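PDB 4P78: HicA3 Toxin from Yersinia pestis, which acts as the toxin of a toxin-antitoxin pair, probably by cleaving RNA as other HicA proteins do, and is held in complex by the HicB3 antitoxin. Local coordinates for residues G4-R9 / I40-P45; K8-A13 / V29-P34. All blocks are in the same frame, centred on the assembly; numbering follows the deposited sequence.

Contact 1. Residues G4-R9 / I40-P45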
# COMPACT_ATOMS: atom_id res chain seq x y z
N GLY C 4 18.34 -16.87 -9.91
CA GLY C 4 19.48 -17.31 -10.68
C GLY C 4 19.21 -17.35 -12.16
O GLY C 4 20.03 -16.89 -12.96
N GLU C 5 18.05 -17.88 -12.55
CA GLU C 5 17.70 -17.92 -13.96
C GLU C 5 17.44 -16.50 -14.53
O GLU C 5 17.80 -16.22 -15.68
CB GLU C 5 16.47 -18.80 -14.20
CG GLU C 5 16.19 -19.00 -15.68
CD GLU C 5 14.90 -19.73 -15.96
OE1 GLU C 5 14.45 -20.50 -15.09
OE2 GLU C 5 14.33 -19.53 -17.06
N LEU C 6 16.85 -15.62 -13.73
CA LEU C 6 16.61 -14.24 -14.16
C LEU C 6 17.93 -13.52 -14.42
O LEU C 6 18.09 -12.85 -15.44
CB LEU C 6 15.79 -13.47 -13.11
CG LEU C 6 15.64 -11.95 -13.36
CD1 LEU C 6 15.14 -11.68 -14.77
CD2 LEU C 6 14.70 -11.32 -12.31
N ILE C 7 18.88 -13.66 -13.50
CA ILE C 7 20.22 -13.10 -13.65
C ILE C 7 20.91 -13.60 -14.93
O ILE C 7 21.51 -12.82 -15.68
CB ILE C 7 21.10 -13.42 -12.41
CG1 ILE C 7 20.58 -12.69 -11.17
CG2 ILE C 7 22.57 -13.09 -12.67
CD1 ILE C 7 21.39 -12.94 -9.91
N LYS C 8 20.79 -14.89 -15.21
CA LYS C 8 21.39 -15.41 -16.44
C LYS C 8 20.65 -14.92 -17.69
O LYS C 8 21.27 -14.66 -18.72
CB LYS C 8 21.47 -16.94 -16.38
CG LYS C 8 22.39 -17.40 -15.23
CD LYS C 8 22.00 -18.76 -14.63
CE LYS C 8 22.68 -18.98 -13.28
NZ LYS C 8 22.01 -20.04 -12.45
N ARG C 9 19.34 -14.70 -17.60
CA ARG C 9 18.64 -14.06 -18.72
C ARG C 9 19.08 -12.61 -18.90
O ARG C 9 19.14 -12.11 -20.03
CB ARG C 9 17.12 -14.15 -18.53
CG ARG C 9 16.58 -15.55 -18.77
CD ARG C 9 15.13 -15.66 -18.38
NE ARG C 9 14.65 -17.03 -18.52
CZ ARG C 9 14.23 -17.55 -19.67
NH1 ARG C 9 14.22 -16.81 -20.77
NH2 ARG C 9 13.81 -18.81 -19.71
N ILE C 40 20.36 -2.21 -12.45
CA ILE C 40 19.23 -3.04 -12.06
C ILE C 40 19.51 -3.58 -10.66
O ILE C 40 20.57 -4.15 -10.41
CB ILE C 40 18.97 -4.18 -13.06
CG1 ILE C 40 18.52 -3.58 -14.39
CG2 ILE C 40 17.90 -5.15 -12.52
CD1 ILE C 40 18.20 -4.58 -15.44
N THR C 41 18.57 -3.36 -9.74
CA THR C 41 18.65 -3.90 -8.39
C THR C 41 17.59 -4.99 -8.22
O THR C 41 16.38 -4.73 -8.33
CB THR C 41 18.45 -2.81 -7.30
OG1 THR C 41 19.43 -1.78 -7.45
CG2 THR C 41 18.59 -3.41 -5.91
N LEU C 42 18.06 -6.21 -7.95
CA LEU C 42 17.20 -7.38 -7.77
C LEU C 42 17.22 -7.92 -6.35
O LEU C 42 18.27 -7.98 -5.72
CB LEU C 42 17.65 -8.52 -8.70
CG LEU C 42 17.46 -8.38 -10.20
CD1 LEU C 42 18.03 -9.61 -10.90
CD2 LEU C 42 15.97 -8.23 -10.46
N PRO C 43 16.04 -8.34 -5.85
CA PRO C 43 16.01 -9.12 -4.61
C PRO C 43 16.65 -10.49 -4.84
O PRO C 43 16.47 -11.07 -5.91
CB PRO C 43 14.51 -9.28 -4.32
CG PRO C 43 13.86 -9.20 -5.67
CD PRO C 43 14.72 -8.25 -6.50
N TYR C 44 17.38 -11.01 -3.86
CA TYR C 44 18.07 -12.29 -4.07
C TYR C 44 18.36 -12.96 -2.72
O TYR C 44 18.70 -12.28 -1.75
CB TYR C 44 19.37 -12.05 -4.88
CG TYR C 44 20.40 -13.17 -4.84
CD1 TYR C 44 20.43 -14.16 -5.81
CD2 TYR C 44 21.35 -13.22 -3.83
CE1 TYR C 44 21.36 -15.18 -5.77
CE2 TYR C 44 22.28 -14.23 -3.77
CZ TYR C 44 22.29 -15.20 -4.73
OH TYR C 44 23.22 -16.20 -4.65
N PRO C 45 18.19 -14.28 -2.65
CA PRO C 45 17.70 -15.18 -3.70
C PRO C 45 16.19 -15.44 -3.58
O PRO C 45 15.66 -15.46 -2.47
CB PRO C 45 18.50 -16.45 -3.45
CG PRO C 45 18.64 -16.48 -1.93
CD PRO C 45 18.69 -15.04 -1.48

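Contact 2. Residues K8-A13 / V29-P34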
# COMPACT_ATOMS: atom_id res chain seq x y z
N LYS C 8 20.79 -14.89 -15.21
CA LYS C 8 21.39 -15.41 -16.44
C LYS C 8 20.65 -14.92 -17.69
O LYS C 8 21.27 -14.66 -18.72
CB LYS C 8 21.47 -16.94 -16.38
CG LYS C 8 22.39 -17.40 -15.23
CD LYS C 8 22.00 -18.76 -14.63
CE LYS C 8 22.68 -18.98 -13.28
NZ LYS C 8 22.01 -20.04 -12.45
N ARG C 9 19.34 -14.70 -17.60
CA ARG C 9 18.64 -14.06 -18.72
C ARG C 9 19.08 -12.61 -18.90
O ARG C 9 19.14 -12.11 -20.03
CB ARG C 9 17.12 -14.15 -18.53
CG ARG C 9 16.58 -15.55 -18.77
CD ARG C 9 15.13 -15.66 -18.38
NE ARG C 9 14.65 -17.03 -18.52
CZ ARG C 9 14.23 -17.55 -19.67
NH1 ARG C 9 14.22 -16.81 -20.77
NH2 ARG C 9 13.81 -18.81 -19.71
N LEU C 10 19.40 -11.93 -17.80
CA LEU C 10 19.90 -10.56 -17.88
C LEU C 10 21.31 -10.52 -18.50
O LEU C 10 21.65 -9.61 -19.26
CB LEU C 10 19.89 -9.90 -16.49
CG LEU C 10 18.50 -9.49 -15.97
CD1 LEU C 10 18.49 -9.25 -14.48
CD2 LEU C 10 18.04 -8.24 -16.69
N GLU C 11 22.12 -11.53 -18.18
CA GLU C 11 23.46 -11.64 -18.75
C GLU C 11 23.37 -11.90 -20.25
O GLU C 11 24.15 -11.36 -21.02
CB GLU C 11 24.26 -12.74 -18.06
CG GLU C 11 24.71 -12.37 -16.66
CD GLU C 11 25.45 -13.51 -15.99
OE1 GLU C 11 25.06 -14.67 -16.21
OE2 GLU C 11 26.43 -13.24 -15.25
N ASP C 12 22.42 -12.74 -20.65
CA ASP C 12 22.17 -12.99 -22.06
C ASP C 12 21.82 -11.69 -22.81
O ASP C 12 22.06 -11.57 -24.00
CB ASP C 12 21.03 -14.00 -22.24
CG ASP C 12 21.43 -15.41 -21.82
OD1 ASP C 12 22.65 -15.70 -21.73
OD2 ASP C 12 20.52 -16.24 -21.58
N ALA C 13 21.26 -10.72 -22.09
CA ALA C 13 20.88 -9.45 -22.71
C ALA C 13 21.97 -8.40 -22.56
O ALA C 13 21.74 -7.22 -22.83
CB ALA C 13 19.56 -8.94 -22.12
N VAL C 29 21.14 -8.16 -5.47
CA VAL C 29 22.20 -8.19 -6.48
C VAL C 29 22.00 -6.96 -7.39
O VAL C 29 20.88 -6.71 -7.84
CB VAL C 29 22.18 -9.52 -7.26
CG1 VAL C 29 23.15 -9.50 -8.45
CG2 VAL C 29 22.53 -10.69 -6.34
N THR C 30 23.05 -6.18 -7.60
CA THR C 30 23.01 -5.10 -8.59
C THR C 30 23.69 -5.53 -9.89
O THR C 30 24.66 -6.31 -9.90
CB THR C 30 23.68 -3.79 -8.08
OG1 THR C 30 25.08 -3.97 -7.85
CG2 THR C 30 22.99 -3.28 -6.82
N LEU C 31 23.15 -5.06 -11.01
CA LEU C 31 23.75 -5.35 -12.30
C LEU C 31 23.93 -4.06 -13.07
O LEU C 31 23.23 -3.08 -12.81
CB LEU C 31 22.89 -6.31 -13.12
CG LEU C 31 22.61 -7.67 -12.48
CD1 LEU C 31 21.24 -7.68 -11.73
CD2 LEU C 31 22.68 -8.75 -13.55
N CYS C 32 24.87 -4.07 -14.01
CA CYS C 32 25.10 -2.95 -14.89
C CYS C 32 25.34 -3.47 -16.29
O CYS C 32 25.56 -4.66 -16.49
CB CYS C 32 26.30 -2.13 -14.41
SG CYS C 32 27.83 -3.09 -14.33
N LYS C 33 25.30 -2.58 -17.27
CA LYS C 33 25.48 -2.96 -18.66
C LYS C 33 26.42 -1.97 -19.31
O LYS C 33 26.18 -0.76 -19.26
CB LYS C 33 24.13 -3.02 -19.39
CG LYS C 33 24.22 -3.46 -20.84
CD LYS C 33 22.83 -3.67 -21.45
CE LYS C 33 22.94 -4.20 -22.87
NZ LYS C 33 21.61 -4.52 -23.47
N PRO C 34 27.51 -2.47 -19.92
CA PRO C 34 28.56 -1.62 -20.51
C PRO C 34 27.98 -0.64 -21.52
O PRO C 34 27.18 -1.04 -22.35
CB PRO C 34 29.49 -2.63 -21.19
CG PRO C 34 29.24 -3.91 -20.49
CD PRO C 34 27.79 -3.90 -20.13

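Contact 1. Residues G4-R9 / I40-P45
A first torsion of 172° swings CG of Leu6 away from its own amide nitrogen, while Leu42 (chi1 -69°) sends CG away from its carbonyl carbon, and the two leucine side chains reach toward each other from helix and strand. They meet obliquely through methyl groups, Leu6 CD2 lying 3.8 Å from Leu42 CD2 and hardly farther from Leu42 CD1. Leu42 CD1 is shared: it also lies 4.0 Å from Ile7 CG1, and the Ile7 and Leu42 side chains run past one another in opposite directions. Leu42 thus packs against two consecutive helix residues. The axes of helix 4-9 and strand 40-44 run roughly antiparallel, at 157°, with a closest approach of 10.2 Å. This is the alpha/beta layer of the HicA domain, a small fold in which helices 3-12 and 51-61 cover one side of a three-stranded antiparallel sheet; Leu53 and Ile63 also pack on Leu6. Strand 36-44 also meets the HicB3 antitoxin chain, where Thr41 OG1 is hydrogen-bonded to His45 ND1 of that chain. Toward the strand's end Ile7 CD1 approaches the Tyr44 ring obliquely, 4.4 Å from its CD1, while CB of Pro45, which follows a cis peptide bond, sits above one face of that ring. Away from the strand, Arg9 grips a single oxygen of Glu5, its NH2 2.8 Å from Glu5 OE2.

Contact 2. Residues K8-A13 / V29-P34
The helix-on-sheet layer of the HicA domain continues here at the C-terminal end of helix 3-12, which faces the middle strand, 27-33, of the antiparallel sheet. Leu10 and Leu31 make the apolar part of the contact. Both point toward the opposite segment; they cross at about a right angle, and one methyl of each makes the closest approach: Leu10 CD1 stands 4.2 Å from Leu31 CD1. The pair is buried, and the approach is light; Ile40 and Leu42 of the neighbouring strand and Trp15 and Ile63 from loops also pack on Leu10.

One turn beyond Leu10 the chemistry changes. Lys33 sends a fully extended chain across from segment 29-34, its CG lying opposite the backbone nitrogen (chi1 -178°) and every later torsion near 180°, which places the ammonium group at the backbone carbonyl of Ala13. Lys33 NZ donates to Ala13 O at 2.8 Å, and the C=O...N angle of 172° means that the nitrogen sits almost straight ahead of the oxygen. CE also comes close to this oxygen, at 3.2 Å. Ala13 lies at the C-terminal end of the helix, where its own N makes weak bonds to Arg9 O and Leu10 O, so the lysine meets the chain where helical bonding is running out. A positive charge here would probably also be favoured by the helix dipole, whose negative end is at this terminus. Trp15, in the loop just before strand 16-22, packs against Lys33 as well. The arrangement is that of a helix packed across an antiparallel sheet in the alpha-beta-beta-beta-alpha order of the HicA domain, which resembles double-stranded RNA-binding domains.

Both contacts fasten helix 3-12 to the same antiparallel sheet, and they lie side by side, their centres 8 Å apart. Contact 1 takes the earlier part of the helix to strand 36-44, near the centre of the chain, and is wholly apolar across the interface. Contact 2 takes the helix end to the adjacent strand 27-33, farther out, where one buried leucine pair gives way to a charged donor on a backbone carbonyl. The two join directly: Leu10 CD1 touches Leu42 CD1 at 3.6 Å, and probable backbone hydrogen bonds tie Leu42 to Val29 and Ile40 to Leu31. The deeper contact thus relies on apolar side chains alone, while the partly buried one adds a polar bond.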